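PDB 2Q09: imidazolonepropionase from Unidentified, which catalyses the hydrolytic opening of the imidazolone ring of imidazolone-5-propanoate to give N-formimidoyl-L-glutamate, the third step of histidine degradation. Local coordinates for residues A[157-162]-A[207-212]; A[281-286]-A[355-360]; A[361-366]-A[370-375]. All coordinates share one frame; numbering follows the deposited sequence.

Interaction 1: A[157-162]-A[207-212]; sequences VARRLG and LADAVD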
loop_
_atom_site.group_PDB
_atom_site.type_symbol
_atom_site.label_atom_id
_atom_site.label_comp_id
_atom_site.label_asym_id
_atom_site.label_seq_id
_atom_site.Cartn_x
_atom_site.Cartn_y
_atom_site.Cartn_z
ATOM N N VAL A 157 6.565 -14.208 -6.498
ATOM C CA VAL A 157 7.715 -13.494 -5.956
ATOM C C VAL A 157 7.264 -12.727 -4.709
ATOM O O VAL A 157 7.994 -12.654 -3.721
ATOM C CB VAL A 157 8.301 -12.486 -6.975
ATOM C CG1 VAL A 157 9.326 -11.574 -6.285
ATOM C CG2 VAL A 157 8.976 -13.232 -8.121
ATOM N N ALA A 158 6.065 -12.156 -4.768
ATOM C CA ALA A 158 5.533 -11.407 -3.632
ATOM C C ALA A 158 5.419 -12.329 -2.409
ATOM O O ALA A 158 5.859 -11.973 -1.316
ATOM C CB ALA A 158 4.180 -10.805 -3.986
ATOM N N ARG A 159 4.836 -13.510 -2.596
ATOM C CA ARG A 159 4.715 -14.469 -1.500
ATOM C C ARG A 159 6.107 -14.824 -0.982
ATOM O O ARG A 159 6.298 -14.965 0.223
ATOM C CB ARG A 159 4.028 -15.762 -1.962
ATOM C CG ARG A 159 2.552 -15.635 -2.310
ATOM C CD ARG A 159 1.681 -15.210 -1.119
ATOM N NE ARG A 159 0.265 -15.289 -1.475
ATOM C CZ ARG A 159 -0.702 -14.553 -0.931
ATOM N NH1 ARG A 159 -0.424 -13.662 0.013
ATOM N NH2 ARG A 159 -1.955 -14.703 -1.346
ATOM N N ARG A 160 7.066 -14.997 -1.892
ATOM C CA ARG A 160 8.441 -15.333 -1.501
ATOM C C ARG A 160 9.048 -14.261 -0.606
ATOM O O ARG A 160 9.758 -14.560 0.356
ATOM C CB ARG A 160 9.340 -15.501 -2.733
ATOM C CG ARG A 160 9.537 -16.931 -3.160
ATOM C CD ARG A 160 10.293 -17.021 -4.489
ATOM N NE ARG A 160 11.744 -16.982 -4.349
ATOM C CZ ARG A 160 12.576 -17.057 -5.388
ATOM N NH1 ARG A 160 12.097 -17.167 -6.625
ATOM N NH2 ARG A 160 13.887 -17.033 -5.194
ATOM N N LEU A 161 8.781 -13.000 -0.932
ATOM C CA LEU A 161 9.310 -11.895 -0.144
ATOM C C LEU A 161 8.743 -11.937 1.269
ATOM O O LEU A 161 9.468 -11.718 2.240
ATOM C CB LEU A 161 8.973 -10.561 -0.816
ATOM C CG LEU A 161 9.670 -10.354 -2.168
ATOM C CD1 LEU A 161 9.034 -9.196 -2.920
ATOM C CD2 LEU A 161 11.158 -10.098 -1.925
ATOM N N GLY A 162 7.451 -12.234 1.372
ATOM C CA GLY A 162 6.803 -12.301 2.671
ATOM C C GLY A 162 7.322 -13.452 3.515
ATOM O O GLY A 162 7.245 -13.420 4.740
ATOM N N LEU A 207 -2.787 -17.317 -4.788
ATOM C CA LEU A 207 -1.784 -16.281 -5.014
ATOM C C LEU A 207 -2.256 -14.830 -4.924
ATOM O O LEU A 207 -1.426 -13.921 -4.829
ATOM C CB LEU A 207 -1.118 -16.493 -6.377
ATOM C CG LEU A 207 -0.198 -17.712 -6.500
ATOM C CD1 LEU A 207 0.364 -17.787 -7.911
ATOM C CD2 LEU A 207 0.940 -17.592 -5.486
ATOM N N ALA A 208 -3.568 -14.601 -4.951
ATOM C CA ALA A 208 -4.078 -13.233 -4.905
ATOM C C ALA A 208 -5.020 -12.930 -3.743
ATOM O O ALA A 208 -6.006 -13.633 -3.538
ATOM C CB ALA A 208 -4.774 -12.898 -6.227
ATOM N N ASP A 209 -4.713 -11.880 -2.990
ATOM C CA ASP A 209 -5.555 -11.479 -1.870
ATOM C C ASP A 209 -6.597 -10.480 -2.360
ATOM O O ASP A 209 -7.616 -10.270 -1.702
ATOM C CB ASP A 209 -4.716 -10.848 -0.754
ATOM C CG ASP A 209 -3.718 -11.817 -0.164
ATOM O OD1 ASP A 209 -4.106 -12.979 0.088
ATOM O OD2 ASP A 209 -2.552 -11.419 0.055
ATOM N N ALA A 210 -6.343 -9.873 -3.514
ATOM C CA ALA A 210 -7.272 -8.898 -4.081
ATOM C C ALA A 210 -7.042 -8.705 -5.575
ATOM O O ALA A 210 -6.033 -9.170 -6.118
ATOM C CB ALA A 210 -7.128 -7.563 -3.361
ATOM N N VAL A 211 -7.996 -8.042 -6.230
ATOM C CA VAL A 211 -7.920 -7.758 -7.661
ATOM C C VAL A 211 -8.047 -6.251 -7.876
ATOM O O VAL A 211 -8.941 -5.614 -7.320
ATOM C CB VAL A 211 -9.038 -8.479 -8.448
ATOM C CG1 VAL A 211 -8.958 -8.123 -9.923
ATOM C CG2 VAL A 211 -8.911 -9.977 -8.262
ATOM N N ASP A 212 -7.151 -5.706 -8.694
ATOM C CA ASP A 212 -7.077 -4.272 -8.984
ATOM C C ASP A 212 -7.311 -4.032 -10.479
ATOM O O ASP A 212 -7.210 -4.962 -11.283
ATOM C CB ASP A 212 -5.678 -3.773 -8.588
ATOM C CG ASP A 212 -5.584 -2.260 -8.444
ATOM O OD1 ASP A 212 -6.493 -1.528 -8.897
ATOM O OD2 ASP A 212 -4.568 -1.806 -7.874
HETATM O O HOH W 1 -2.810 -13.905 1.918
#

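Interaction 2: A[281-286]-A[355-360]; sequences GVVATL and ARALGE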
loop_
_atom_site.group_PDB
_atom_site.type_symbol
_atom_site.label_atom_id
_atom_site.label_comp_id
_atom_site.label_asym_id
_atom_site.label_seq_id
_atom_site.Cartn_x
_atom_site.Cartn_y
_atom_site.Cartn_z
ATOM N N GLY A 281 -18.292 2.718 2.732
ATOM C CA GLY A 281 -17.119 2.590 3.581
ATOM C C GLY A 281 -15.835 2.250 2.844
ATOM O O GLY A 281 -14.994 1.514 3.360
ATOM N N VAL A 282 -15.681 2.787 1.641
ATOM C CA VAL A 282 -14.491 2.543 0.839
ATOM C C VAL A 282 -13.391 3.507 1.292
ATOM O O VAL A 282 -13.670 4.650 1.652
ATOM C CB VAL A 282 -14.801 2.763 -0.670
ATOM C CG1 VAL A 282 -13.565 2.509 -1.514
ATOM C CG2 VAL A 282 -15.941 1.836 -1.098
ATOM N N VAL A 283 -12.146 3.048 1.290
ATOM C CA VAL A 283 -11.042 3.912 1.686
ATOM C C VAL A 283 -10.502 4.626 0.450
ATOM O O VAL A 283 -10.386 4.027 -0.624
ATOM C CB VAL A 283 -9.895 3.109 2.335
ATOM C CG1 VAL A 283 -8.701 4.021 2.606
ATOM C CG2 VAL A 283 -10.367 2.481 3.641
ATOM N N ALA A 284 -10.192 5.910 0.594
ATOM C CA ALA A 284 -9.636 6.680 -0.513
ATOM C C ALA A 284 -8.122 6.701 -0.305
ATOM O O ALA A 284 -7.633 7.217 0.703
ATOM C CB ALA A 284 -10.197 8.107 -0.509
ATOM N N THR A 285 -7.380 6.137 -1.250
ATOM C CA THR A 285 -5.934 6.099 -1.114
ATOM C C THR A 285 -5.247 7.196 -1.920
ATOM O O THR A 285 -5.367 7.263 -3.143
ATOM C CB THR A 285 -5.371 4.727 -1.533
ATOM O OG1 THR A 285 -5.955 3.704 -0.716
ATOM C CG2 THR A 285 -3.845 4.692 -1.332
ATOM N N LEU A 286 -4.538 8.064 -1.216
ATOM C CA LEU A 286 -3.818 9.164 -1.846
ATOM C C LEU A 286 -2.406 8.718 -2.207
ATOM O O LEU A 286 -1.723 8.071 -1.410
ATOM C CB LEU A 286 -3.769 10.356 -0.893
ATOM C CG LEU A 286 -5.159 10.844 -0.446
ATOM C CD1 LEU A 286 -5.008 11.968 0.567
ATOM C CD2 LEU A 286 -5.956 11.330 -1.665
ATOM N N ALA A 355 -4.682 -0.106 7.012
ATOM C CA ALA A 355 -5.105 -1.447 7.398
ATOM C C ALA A 355 -6.467 -1.751 6.776
ATOM O O ALA A 355 -6.674 -2.824 6.210
ATOM C CB ALA A 355 -5.186 -1.560 8.918
ATOM N N ARG A 356 -7.388 -0.800 6.890
ATOM C CA ARG A 356 -8.733 -0.959 6.347
ATOM C C ARG A 356 -8.698 -1.137 4.830
ATOM O O ARG A 356 -9.457 -1.936 4.276
ATOM C CB ARG A 356 -9.601 0.255 6.704
ATOM C CG ARG A 356 -11.080 0.114 6.295
ATOM C CD ARG A 356 -11.907 1.293 6.805
ATOM N NE ARG A 356 -11.987 1.307 8.264
ATOM C CZ ARG A 356 -12.797 0.527 8.976
ATOM N NH1 ARG A 356 -13.611 -0.329 8.368
ATOM N NH2 ARG A 356 -12.781 0.591 10.299
ATOM N N ALA A 357 -7.830 -0.384 4.164
ATOM C CA ALA A 357 -7.699 -0.473 2.709
ATOM C C ALA A 357 -7.270 -1.876 2.272
ATOM O O ALA A 357 -7.454 -2.260 1.119
ATOM C CB ALA A 357 -6.691 0.558 2.207
ATOM N N LEU A 358 -6.692 -2.635 3.195
ATOM C CA LEU A 358 -6.247 -3.992 2.896
ATOM C C LEU A 358 -7.181 -5.015 3.534
ATOM O O LEU A 358 -6.891 -6.210 3.527
ATOM C CB LEU A 358 -4.815 -4.209 3.406
ATOM C CG LEU A 358 -3.728 -3.289 2.838
ATOM C CD1 LEU A 358 -2.378 -3.637 3.432
ATOM C CD2 LEU A 358 -3.690 -3.421 1.318
ATOM N N GLY A 359 -8.291 -4.533 4.082
ATOM C CA GLY A 359 -9.266 -5.402 4.721
ATOM C C GLY A 359 -8.795 -5.971 6.044
ATOM O O GLY A 359 -9.310 -6.993 6.507
ATOM N N GLU A 360 -7.822 -5.312 6.662
ATOM C CA GLU A 360 -7.278 -5.772 7.934
ATOM C C GLU A 360 -7.630 -4.862 9.114
ATOM O O GLU A 360 -6.949 -4.886 10.142
ATOM C CB GLU A 360 -5.757 -5.886 7.828
ATOM C CG GLU A 360 -5.261 -6.937 6.838
ATOM C CD GLU A 360 -5.610 -8.354 7.257
ATOM O OE1 GLU A 360 -5.449 -8.677 8.452
ATOM O OE2 GLU A 360 -6.033 -9.145 6.390
HETATM O O HOH W 2 -14.879 -0.700 5.710
#

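Interaction 3: A[361-366]-A[370-375]; sequences QEQLGQ and GMLADF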
loop_
_atom_site.group_PDB
_atom_site.type_symbol
_atom_site.label_atom_id
_atom_site.label_comp_id
_atom_site.label_asym_id
_atom_site.label_seq_id
_atom_site.Cartn_x
_atom_site.Cartn_y
_atom_site.Cartn_z
ATOM N N GLN A 361 -8.686 -4.066 8.968
ATOM C CA GLN A 361 -9.093 -3.140 10.024
ATOM C C GLN A 361 -9.226 -3.781 11.408
ATOM O O GLN A 361 -8.964 -3.129 12.422
ATOM C CB GLN A 361 -10.420 -2.459 9.657
ATOM C CG GLN A 361 -11.571 -3.428 9.402
ATOM C CD GLN A 361 -11.634 -3.892 7.959
ATOM O OE1 GLN A 361 -10.619 -3.972 7.271
ATOM N NE2 GLN A 361 -12.833 -4.214 7.496
ATOM N N GLU A 362 -9.631 -5.046 11.455
ATOM C CA GLU A 362 -9.816 -5.732 12.734
ATOM C C GLU A 362 -8.539 -6.337 13.314
ATOM O O GLU A 362 -8.497 -6.682 14.496
ATOM C CB GLU A 362 -10.866 -6.845 12.595
ATOM C CG GLU A 362 -12.251 -6.370 12.168
ATOM C CD GLU A 362 -13.297 -7.473 12.215
ATOM O OE1 GLU A 362 -13.154 -8.472 11.481
ATOM O OE2 GLU A 362 -14.264 -7.338 12.993
ATOM N N GLN A 363 -7.497 -6.453 12.497
ATOM C CA GLN A 363 -6.253 -7.085 12.936
ATOM C C GLN A 363 -5.009 -6.210 13.089
ATOM O O GLN A 363 -4.131 -6.522 13.892
ATOM C CB GLN A 363 -5.896 -8.210 11.965
ATOM C CG GLN A 363 -6.987 -9.228 11.740
ATOM C CD GLN A 363 -7.211 -10.107 12.947
ATOM O OE1 GLN A 363 -6.260 -10.603 13.549
ATOM N NE2 GLN A 363 -8.471 -10.314 13.303
ATOM N N LEU A 364 -4.931 -5.131 12.316
ATOM C CA LEU A 364 -3.759 -4.254 12.327
ATOM C C LEU A 364 -4.063 -2.762 12.333
ATOM O O LEU A 364 -5.202 -2.346 12.132
ATOM C CB LEU A 364 -2.909 -4.556 11.090
ATOM C CG LEU A 364 -2.351 -5.971 10.925
ATOM C CD1 LEU A 364 -1.951 -6.217 9.472
ATOM C CD2 LEU A 364 -1.165 -6.136 11.847
ATOM N N GLY A 365 -3.026 -1.963 12.565
ATOM C CA GLY A 365 -3.183 -0.523 12.533
ATOM C C GLY A 365 -3.434 0.220 13.827
ATOM O O GLY A 365 -3.428 1.458 13.821
ATOM N N GLN A 366 -3.661 -0.504 14.923
ATOM C CA GLN A 366 -3.916 0.143 16.210
ATOM C C GLN A 366 -3.290 -0.646 17.351
ATOM O O GLN A 366 -3.154 -1.864 17.272
ATOM C CB GLN A 366 -5.418 0.246 16.466
ATOM C CG GLN A 366 -6.208 0.939 15.372
ATOM C CD GLN A 366 -7.693 0.934 15.661
ATOM O OE1 GLN A 366 -8.137 1.434 16.699
ATOM N NE2 GLN A 366 -8.472 0.365 14.748
ATOM N N GLY A 370 -5.857 -7.589 21.697
ATOM C CA GLY A 370 -6.547 -8.468 20.771
ATOM C C GLY A 370 -6.060 -8.386 19.331
ATOM O O GLY A 370 -6.261 -9.318 18.551
HETATM N N MSE A 371 -5.425 -7.276 18.961
HETATM C CA MSE A 371 -4.918 -7.132 17.596
HETATM C C MSE A 371 -3.493 -7.669 17.489
HETATM O O MSE A 371 -2.825 -7.862 18.502
HETATM C CB MSE A 371 -4.979 -5.666 17.160
HETATM C CG MSE A 371 -6.405 -5.166 17.019
HETATM SE SE MSE A 371 -6.510 -3.402 16.219
HETATM C CE MSE A 371 -6.592 -3.915 14.380
ATOM N N LEU A 372 -3.029 -7.903 16.262
ATOM C CA LEU A 372 -1.688 -8.440 16.050
ATOM C C LEU A 372 -0.610 -7.535 16.627
ATOM O O LEU A 372 -0.734 -6.303 16.603
ATOM C CB LEU A 372 -1.449 -8.683 14.558
ATOM C CG LEU A 372 -2.345 -9.772 13.951
ATOM C CD1 LEU A 372 -2.276 -9.719 12.428
ATOM C CD2 LEU A 372 -1.919 -11.148 14.474
ATOM N N ALA A 373 0.452 -8.152 17.138
ATOM C CA ALA A 373 1.544 -7.409 17.750
ATOM C C ALA A 373 2.564 -6.887 16.739
ATOM O O ALA A 373 3.711 -7.344 16.708
ATOM C CB ALA A 373 2.244 -8.276 18.800
ATOM N N ASP A 374 2.126 -5.935 15.922
ATOM C CA ASP A 374 2.981 -5.305 14.919
ATOM C C ASP A 374 3.153 -3.871 15.397
ATOM O O ASP A 374 2.275 -3.031 15.186
ATOM C CB ASP A 374 2.303 -5.324 13.543
ATOM C CG ASP A 374 2.330 -6.693 12.896
ATOM O OD1 ASP A 374 2.665 -7.678 13.590
ATOM O OD2 ASP A 374 2.009 -6.782 11.688
ATOM N N PHE A 375 4.268 -3.592 16.061
ATOM C CA PHE A 375 4.492 -2.248 16.564
ATOM C C PHE A 375 5.947 -1.828 16.466
ATOM O O PHE A 375 6.837 -2.658 16.220
ATOM C CB PHE A 375 3.981 -2.130 18.007
ATOM C CG PHE A 375 4.603 -3.103 18.964
ATOM C CD1 PHE A 375 5.809 -2.819 19.595
ATOM C CD2 PHE A 375 3.968 -4.307 19.249
ATOM C CE1 PHE A 375 6.368 -3.713 20.509
ATOM C CE2 PHE A 375 4.513 -5.210 20.159
ATOM C CZ PHE A 375 5.718 -4.915 20.788
HETATM O O HOH W 3 -0.425 -2.717 14.119
HETATM O O HOH W 4 -2.306 -3.966 15.532
#

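Interaction 1: A[157-162]-A[207-212]
Arg159, on helix 148-164 of the outer layer of the amidohydrolase TIM barrel, reaches Asp209 in the loop that leads into barrel strand 210-213, and the two form a bidentate salt bridge. The grip is end-on, with one terminal nitrogen for each carboxylate oxygen: Arg159 NH1 lies 3.1 Å from Asp209 OD2, and Arg159 NH2 lies 3.1 Å from Asp209 OD1. It is not a flat pairing, since the guanidinium and carboxylate planes are 61° apart. Asp209 OD1 lies in the guanidinium plane and makes a nearly straight bond (174° at the hydrogen), yet NH2 comes to it from above the carboxylate plane. The bond to OD2 is clearly bent and comes from the syn side, though tilted out of both planes. Arginine suits this place because NH1 and NH2 can take one carboxylate oxygen each while NH2 also reaches Gly206 O. With CG anti to the carbonyl carbon and the chain bent at chi2 (-62°), it runs from the helix across Leu207, where Arg159 CG touches Leu207 CD2 at 4.1 Å. Leu207 in turn packs against Leu152 and Leu155 of the same helix. Asp209 has a further partner too: its OD2 accepts from the backbone N of Thr171, which holds the carboxylate against the neighbouring strand 168-176. With an alanine here, the carboxylate of Asp209 would probably lose its countercharge and keep Thr171 N, while Gly206 O would lose this donor. The pair thus joins helix 148-164 to the start of strand 210-213, outer layer to inner, in the two-layer build of a TIM barrel.

Interaction 2: A[281-286]-A[355-360]
In the amidohydrolase TIM barrel, Val283 of strand 283-286 packs against Arg356 and Ala357, in the last turn of helix 352-357. The two methyl groups of Val283 divide the work. CG1 stands anti to the backbone N (chi1 174°) and meets Ala357 CB at 4.0 Å, while CG2 lies against the aliphatic part of the arginine, 3.6 Å from Arg356 CG. A branched valine can thus touch two successive helix residues, and the small alanine lets the helix end come close to the strand. Arg356 keeps its methylene groups on the valine and bends at chi3 to carry its charged end outward. There a water links the segments, accepting from Arg356 NH1 at 3.0 Å and donating to Gly281 O at 3.2 Å. The helix stops just beyond the contact in a Schellman motif: Glu360 N donates to Ala355 O (2.8 Å) and Gly359 N returns to Arg356 O. Leu358 N is a second donor to Ala355 O, from the opposite face of its plane. Gly359 has the positive phi of the C-prime position, which glycine adopts easily. Thr285, two residues further along the strand, touches Ala357 only lightly; its side chain is about 4 Å from that of the iron ligand His72, so the packing borders the second shell of the metal site. Strand 283-286 is flanked by strands 262-265 and 312-314, Ala357 also rests on Ser262, and Leu358 meets Ile69 and Cys71 of strand 63-73, consistent with the helix end closing the bottom of the barrel.

Interaction 3: A[361-366]-A[370-375]
Gln363 and Leu372 join the two arms of an irregular loop that carries the chain from helix 352-357 to strand 375-378, and the contact combines one backbone bond with apolar packing. Leu372 N donates to Gln363 O over 3.0 Å, approaching in the carbonyl plane. Around this bond the leucines meet: Leu364 CD2 lies 3.7 Å from Leu372 CB, and Leu372 CD1 also reaches Gln363 CB at 3.9 Å. Leu364 continues over Asp374, its CD2 methyl close to OD2, while the acid itself is held from outside by Arg168 and the backbone N of Asn401. Gln363, bent at chi2 (-71°), turns its OE1 to Arg38. Met371, modelled as selenomethionine, tucks its long flexible side chain under the first arm, with SE 3.8 Å from Gln366 CB; the position of its terminal methyl is doubtful. Two waters complete the closure. One donates to both Gln366 O (2.9 Å) and Leu372 O (3.0 Å), and the other accepts from Gly365 N and donates to Asp374 O. Gly365 suits its place because, at its backbone angles, a side chain would collide with the preceding carbonyl oxygen. Beyond Leu372 the chain makes an inverse gamma turn centred on Ala373. The loop lies between the barrel and the small sheet beside it: Leu364 touches Thr137 of barrel strand 135-141 and Asp374 makes a backbone hydrogen bond to Gly67 within strand 63-73, whereas Gly370 and Met371 form backbone hydrogen bonds with Ile39 of strand 38-44 and Ala373 rests on Val34 of strand 30-35.

How the interactions relate
The three contacts follow one another along the chain without interleaving. Interactions 1 and 2 involve different strands of the TIM barrel; their centres are about 17 Å apart and they do not touch. Interaction 3 begins where interaction 2 ends, and the two meet, Ala355 CB lying 3.3 Å from Leu364 O, though their centres are about 15 Å apart. Interactions 1 and 3 lie about 20 Å apart between centres. Interaction 1 is thus separate, while 2 and 3 are continuous and lead the chain out of the barrel to the small sheet of strands 30-35 and 38-44. Both barrel contacts include strands bearing on the metal site: Thr285 lies beside the iron ligand His72, and Asp212 makes a weak hydrogen bond to His242.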